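Local atomic coordinates of DNA-3-methyladenine glycosidase (Bacillus halodurans, PDB entry 2H56), a protein that belongs to the HhH-GPD superfamily of base excision DNA repair proteins, which are built mainly from helices. Residues I111-V114 and C115-V118; P51-S54 and L55-I59; A205-Y208 and L209-A212. All blocks are in the same frame, centred on the assembly; numbering follows the deposited sequence.

Contact 1 (I111-V114 and C115-V118); sequences IRHV and CEHV
H113 and H117, one helical turn apart, form a T-shaped aromatic pair in which the edge of H117 is directed at the face of H113. The ring centroids lie 4.5 Å apart and the planes are inclined at 64°. CD2 of H117 stands over the middle of the H113 ring, and NE2 of H117 comes within 3.3 Å of H113 CE1. This is possible because CG of H113 lies anti to its backbone N (chi1 -153°), a setting that swings the ring along the helix toward the following turn. A flat, polar ring suits the place: its ND1 is hydrogen-bonded to the backbone N of K144, which probably helps to fix the rotation of the ring while its face receives H117.

The polar contacts of the same surface involve E116. Its extended chain brings OE1 3.9 Å from H113 CD2, with carboxylate and ring planes nearly perpendicular. A water donates a hydrogen bond to OE2 of E116 and is only weakly linked to H113 NE2, while R122 forms a salt bridge with OE2. Elsewhere on the helix R112 holds D95 in a salt bridge.

Regular backbone bonds carry the helix through these residues, from C115 N to I111 O (2.9 Å) as far as V118 N to V114 O (2.9 Å).

Between the two segments the apolar side-chain contact is V114 CG1 to V118 CG2, at 4.2 Å. Apolar side chains suit this face of helix 105-119, where I111 and V114 rest on I59, and V114 and C115 on F52, both of helix 51-61; L90 of helix 88-91 covers I111 and C115.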
# COMPACT_ATOMS: atom_id res chain seq x y z
N ILE A 111 -3.49 8.91 -15.56
CA ILE A 111 -4.92 8.74 -15.29
C ILE A 111 -5.66 8.27 -16.55
O ILE A 111 -6.46 7.32 -16.52
CB ILE A 111 -5.54 10.06 -14.74
CG1 ILE A 111 -5.03 10.30 -13.31
CG2 ILE A 111 -7.10 10.00 -14.75
CD1 ILE A 111 -5.02 11.76 -12.86
N ARG A 112 -5.38 8.91 -17.67
CA ARG A 112 -5.94 8.46 -18.94
C ARG A 112 -5.59 7.01 -19.21
O ARG A 112 -6.45 6.25 -19.69
CB ARG A 112 -5.42 9.29 -20.11
CG ARG A 112 -5.87 10.69 -20.15
CD ARG A 112 -7.37 10.87 -20.02
NE ARG A 112 -7.68 12.29 -20.05
CZ ARG A 112 -8.88 12.81 -19.81
NH1 ARG A 112 -9.92 12.03 -19.51
NH2 ARG A 112 -9.03 14.14 -19.87
N HIS A 113 -4.37 6.61 -18.92
CA HIS A 113 -3.97 5.25 -19.20
C HIS A 113 -4.74 4.30 -18.28
O HIS A 113 -5.11 3.20 -18.70
CB HIS A 113 -2.45 5.10 -19.08
CG HIS A 113 -1.89 4.00 -19.92
ND1 HIS A 113 -1.08 3.00 -19.40
CD2 HIS A 113 -2.00 3.73 -21.24
CE1 HIS A 113 -0.72 2.17 -20.36
NE2 HIS A 113 -1.28 2.58 -21.49
N VAL A 114 -5.03 4.71 -17.05
CA VAL A 114 -5.83 3.88 -16.15
C VAL A 114 -7.24 3.71 -16.73
O VAL A 114 -7.79 2.60 -16.77
CB VAL A 114 -5.95 4.51 -14.76
CG1 VAL A 114 -7.05 3.81 -13.91
CG2 VAL A 114 -4.59 4.49 -14.06
N CYS A 115 -7.81 4.80 -17.22
CA CYS A 115 -9.12 4.73 -17.85
C CYS A 115 -9.16 3.79 -19.00
O CYS A 115 -10.03 2.95 -19.06
CB CYS A 115 -9.52 6.08 -18.36
SG CYS A 115 -9.86 7.21 -17.02
N GLU A 116 -8.22 3.96 -19.91
CA GLU A 116 -8.10 3.08 -21.06
C GLU A 116 -8.08 1.60 -20.61
O GLU A 116 -8.80 0.78 -21.17
CB GLU A 116 -6.84 3.43 -21.88
CG GLU A 116 -6.57 2.53 -23.10
CD GLU A 116 -5.17 2.73 -23.74
OE1 GLU A 116 -4.74 3.89 -23.95
OE2 GLU A 116 -4.52 1.70 -24.04
N HIS A 117 -7.28 1.29 -19.61
CA HIS A 117 -7.13 -0.09 -19.18
C HIS A 117 -8.39 -0.64 -18.47
O HIS A 117 -8.69 -1.81 -18.60
CB HIS A 117 -5.93 -0.23 -18.23
CG HIS A 117 -4.62 -0.46 -18.91
ND1 HIS A 117 -3.89 -1.61 -18.72
CD2 HIS A 117 -3.87 0.32 -19.73
CE1 HIS A 117 -2.76 -1.53 -19.40
NE2 HIS A 117 -2.73 -0.37 -20.02
N VAL A 118 -9.09 0.19 -17.71
CA VAL A 118 -10.32 -0.25 -17.07
C VAL A 118 -11.42 -0.46 -18.13
O VAL A 118 -12.10 -1.49 -18.13
CB VAL A 118 -10.79 0.71 -15.91
CG1 VAL A 118 -12.20 0.34 -15.40
CG2 VAL A 118 -9.78 0.69 -14.77
O HOH W 1 -2.15 0.02 -23.59

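Contact 2 (P51-S54 and L55-I59); sequences PFQS and LVSSI
F52 and V56 belong to a run of backbone bonds between residues four apart, from L55 N to P51 O (3.0 Å) through S58 N to S54 O, that forms the opening turns of helix 51-61; P51 suits the first position because a helix's first residue needs no N-H for an internal bond. F52 and V56 also meet through their side chains. CG2 of V56 lies over one face of the F52 ring in a CH-pi contact, 4.0 Å from the centroid, set toward the rim and 3.7 Å from CE1. The phenyl group comes round to it because CG of F52 is anti to the backbone N (chi1 164°), and a branched valine offers a methyl at just that level.

S58 makes a different use of the preceding turn. Its OG donates to S54 O at 2.7 Å, from above the carbonyl plane, while its own backbone N donates to the same oxygen at 2.8 Å from the opposite face. S54 O is thus gripped twice, and the serine hydroxyl donates back to the preceding turn. Beside it, Q53 bends at chi2 so that NE2 passes 3.7 Å from S57 CB before bonding to the hydroxyl of Y73.

Among its neighbours the helix is enclosed on several sides: F154 of helix 148-157 meets S54 and L55, F125 of helix 125-128 meets P51 and L55, and helix 105-119 packs against F52 and I59.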
# COMPACT_ATOMS: atom_id res chain seq x y z
N PRO A 51 -11.87 0.42 -6.52
CA PRO A 51 -10.55 0.25 -7.10
C PRO A 51 -10.14 1.32 -8.10
O PRO A 51 -9.02 1.84 -8.03
CB PRO A 51 -10.67 -1.08 -7.84
CG PRO A 51 -11.78 -1.77 -7.18
CD PRO A 51 -12.73 -0.76 -6.69
N PHE A 52 -11.00 1.64 -9.05
CA PHE A 52 -10.63 2.63 -10.02
C PHE A 52 -10.35 3.96 -9.34
O PHE A 52 -9.39 4.64 -9.67
CB PHE A 52 -11.74 2.80 -11.05
CG PHE A 52 -11.63 4.04 -11.85
CD1 PHE A 52 -10.66 4.16 -12.81
CD2 PHE A 52 -12.50 5.11 -11.63
CE1 PHE A 52 -10.55 5.33 -13.55
CE2 PHE A 52 -12.40 6.29 -12.38
CZ PHE A 52 -11.42 6.39 -13.33
N GLN A 53 -11.21 4.33 -8.40
CA GLN A 53 -11.06 5.58 -7.66
C GLN A 53 -9.71 5.61 -6.95
O GLN A 53 -9.00 6.60 -6.99
CB GLN A 53 -12.21 5.69 -6.67
CG GLN A 53 -12.30 6.99 -5.89
CD GLN A 53 -11.34 7.02 -4.71
OE1 GLN A 53 -11.27 6.07 -3.92
NE2 GLN A 53 -10.61 8.13 -4.57
N SER A 54 -9.36 4.50 -6.33
CA SER A 54 -8.06 4.35 -5.67
C SER A 54 -6.88 4.55 -6.56
O SER A 54 -5.92 5.15 -6.14
CB SER A 54 -7.95 2.97 -5.07
OG SER A 54 -8.88 2.89 -4.04
N LEU A 55 -6.93 4.01 -7.77
CA LEU A 55 -5.78 4.16 -8.67
C LEU A 55 -5.59 5.64 -9.03
O LEU A 55 -4.48 6.16 -9.04
CB LEU A 55 -5.94 3.32 -9.93
CG LEU A 55 -5.48 1.87 -9.87
CD1 LEU A 55 -5.85 1.11 -11.13
CD2 LEU A 55 -3.96 1.88 -9.66
N VAL A 56 -6.70 6.32 -9.31
CA VAL A 56 -6.63 7.70 -9.69
C VAL A 56 -6.08 8.53 -8.52
O VAL A 56 -5.15 9.30 -8.68
CB VAL A 56 -8.00 8.21 -10.13
CG1 VAL A 56 -7.94 9.70 -10.40
CG2 VAL A 56 -8.45 7.44 -11.36
N SER A 57 -6.67 8.36 -7.35
CA SER A 57 -6.16 8.95 -6.14
C SER A 57 -4.68 8.61 -5.89
O SER A 57 -3.91 9.46 -5.49
CB SER A 57 -6.99 8.47 -4.95
OG SER A 57 -6.74 9.28 -3.81
N SER A 58 -4.26 7.38 -6.14
CA SER A 58 -2.86 7.03 -5.98
C SER A 58 -1.98 7.82 -6.92
O SER A 58 -0.89 8.26 -6.51
CB SER A 58 -2.63 5.54 -6.20
OG SER A 58 -3.39 4.78 -5.26
N ILE A 59 -2.41 8.00 -8.16
CA ILE A 59 -1.65 8.84 -9.10
C ILE A 59 -1.60 10.31 -8.64
O ILE A 59 -0.55 10.93 -8.68
CB ILE A 59 -2.20 8.70 -10.53
CG1 ILE A 59 -1.83 7.30 -11.07
CG2 ILE A 59 -1.70 9.78 -11.44
CD1 ILE A 59 -2.89 6.72 -11.92

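Contact 3 (A205-Y208 and L209-A212); sequences ACLY and LWKA
W210 lies back along helix 202-219 against C206 and L207, the residues four and three places before it. Its CB starts 3.6 Å from both C206 O and L207 O, the carbonyl oxygens of the preceding turn. A first torsion of -88° then carries the indole back along the helix, so that CG and CD2 pass by C206 O, with CD2 at 3.5 Å. Farther out, CE3 is next to that same oxygen, while CZ3 at the far rim of the six-membered ring touches C206 CB at 4.0 Å. CA of L207 sits at the edge of the indole, near its plane, and CD2 of L207 adds an apolar contact to CE3 at 4.2 Å. On the pyrrole side NE1 donates to OD2 of D169, which satisfies the ring's one polar atom and probably limits its rotation.

C206 O also accepts the backbone bond from W210 N (2.9 Å). Cysteine suits its place, since a small residue lets the outer rim of the six-membered ring come close to its CB. L209 CG lies 3.6 Å from A205 O.

Helix 202-219 is covered by helices 148-157 and 170-180 and by strand 43-46: M153 and M156 of the first and L172 of the second pack against the indole, while V43 of the strand meets L207, Y208 and K211. It forms part of the mainly helical HhH-GPD fold.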
# COMPACT_ATOMS: atom_id res chain seq x y z
N ALA A 205 2.25 -8.85 8.45
CA ALA A 205 3.61 -8.53 8.96
C ALA A 205 4.00 -7.12 8.61
O ALA A 205 4.57 -6.39 9.42
CB ALA A 205 4.63 -9.49 8.37
N CYS A 206 3.72 -6.72 7.38
CA CYS A 206 4.14 -5.41 6.91
C CYS A 206 3.49 -4.30 7.71
O CYS A 206 4.11 -3.26 7.93
CB CYS A 206 3.82 -5.26 5.42
SG CYS A 206 4.89 -6.25 4.35
N LEU A 207 2.25 -4.49 8.12
CA LEU A 207 1.61 -3.54 8.99
C LEU A 207 2.43 -3.40 10.29
O LEU A 207 2.64 -2.30 10.79
CB LEU A 207 0.18 -3.97 9.30
CG LEU A 207 -0.78 -4.03 8.12
CD1 LEU A 207 -2.13 -4.58 8.56
CD2 LEU A 207 -0.91 -2.66 7.52
N TYR A 208 2.92 -4.50 10.84
CA TYR A 208 3.72 -4.42 12.07
C TYR A 208 5.08 -3.82 11.82
O TYR A 208 5.62 -3.08 12.66
CB TYR A 208 3.84 -5.79 12.73
CG TYR A 208 2.57 -6.19 13.44
CD1 TYR A 208 2.23 -5.60 14.66
CD2 TYR A 208 1.70 -7.13 12.90
CE1 TYR A 208 1.09 -5.93 15.31
CE2 TYR A 208 0.53 -7.48 13.56
CZ TYR A 208 0.23 -6.87 14.77
OH TYR A 208 -0.91 -7.18 15.43
N LEU A 209 5.65 -4.11 10.66
CA LEU A 209 6.93 -3.51 10.33
C LEU A 209 6.77 -2.00 10.30
O LEU A 209 7.60 -1.26 10.87
CB LEU A 209 7.47 -4.07 9.00
CG LEU A 209 8.02 -5.52 9.06
CD1 LEU A 209 8.85 -5.87 7.84
CD2 LEU A 209 8.88 -5.72 10.28
N TRP A 210 5.69 -1.54 9.66
CA TRP A 210 5.43 -0.10 9.59
C TRP A 210 5.28 0.51 10.97
O TRP A 210 5.75 1.62 11.22
CB TRP A 210 4.19 0.21 8.75
CG TRP A 210 4.51 0.37 7.34
CD1 TRP A 210 5.51 1.11 6.83
CD2 TRP A 210 3.85 -0.24 6.24
NE1 TRP A 210 5.53 1.01 5.47
CE2 TRP A 210 4.52 0.18 5.08
CE3 TRP A 210 2.77 -1.11 6.11
CZ2 TRP A 210 4.13 -0.22 3.80
CZ3 TRP A 210 2.39 -1.53 4.85
CH2 TRP A 210 3.06 -1.07 3.71
N LYS A 211 4.61 -0.24 11.86
CA LYS A 211 4.41 0.20 13.23
C LYS A 211 5.78 0.31 13.92
O LYS A 211 6.08 1.33 14.57
CB LYS A 211 3.49 -0.78 13.94
CG LYS A 211 2.46 -0.12 14.83
CD LYS A 211 1.31 -1.06 15.14
CE LYS A 211 0.39 -0.49 16.21
NZ LYS A 211 -0.49 0.60 15.68
N ALA A 212 6.63 -0.69 13.72
CA ALA A 212 8.00 -0.66 14.24
C ALA A 212 8.80 0.53 13.69
O ALA A 212 9.54 1.16 14.44
CB ALA A 212 8.71 -1.96 13.92

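From the N terminus the chain reaches contact 2 first, in helix 51-61, then contact 1 in helix 105-119 and finally contact 3 in helix 202-219. Each is a local contact within a single helix, so none closes a long loop, and the three follow in series without nesting or crossing. Contacts 1 and 2 lie near each other, their centres 10 Å apart, where the two helices pack side by side. Contact 3 lies on the opposite side of the chain's centre, its nearest atoms about 13 Å from those of contact 2. Helix 148-157 touches contacts 2 and 3, linking these two parts of the fold.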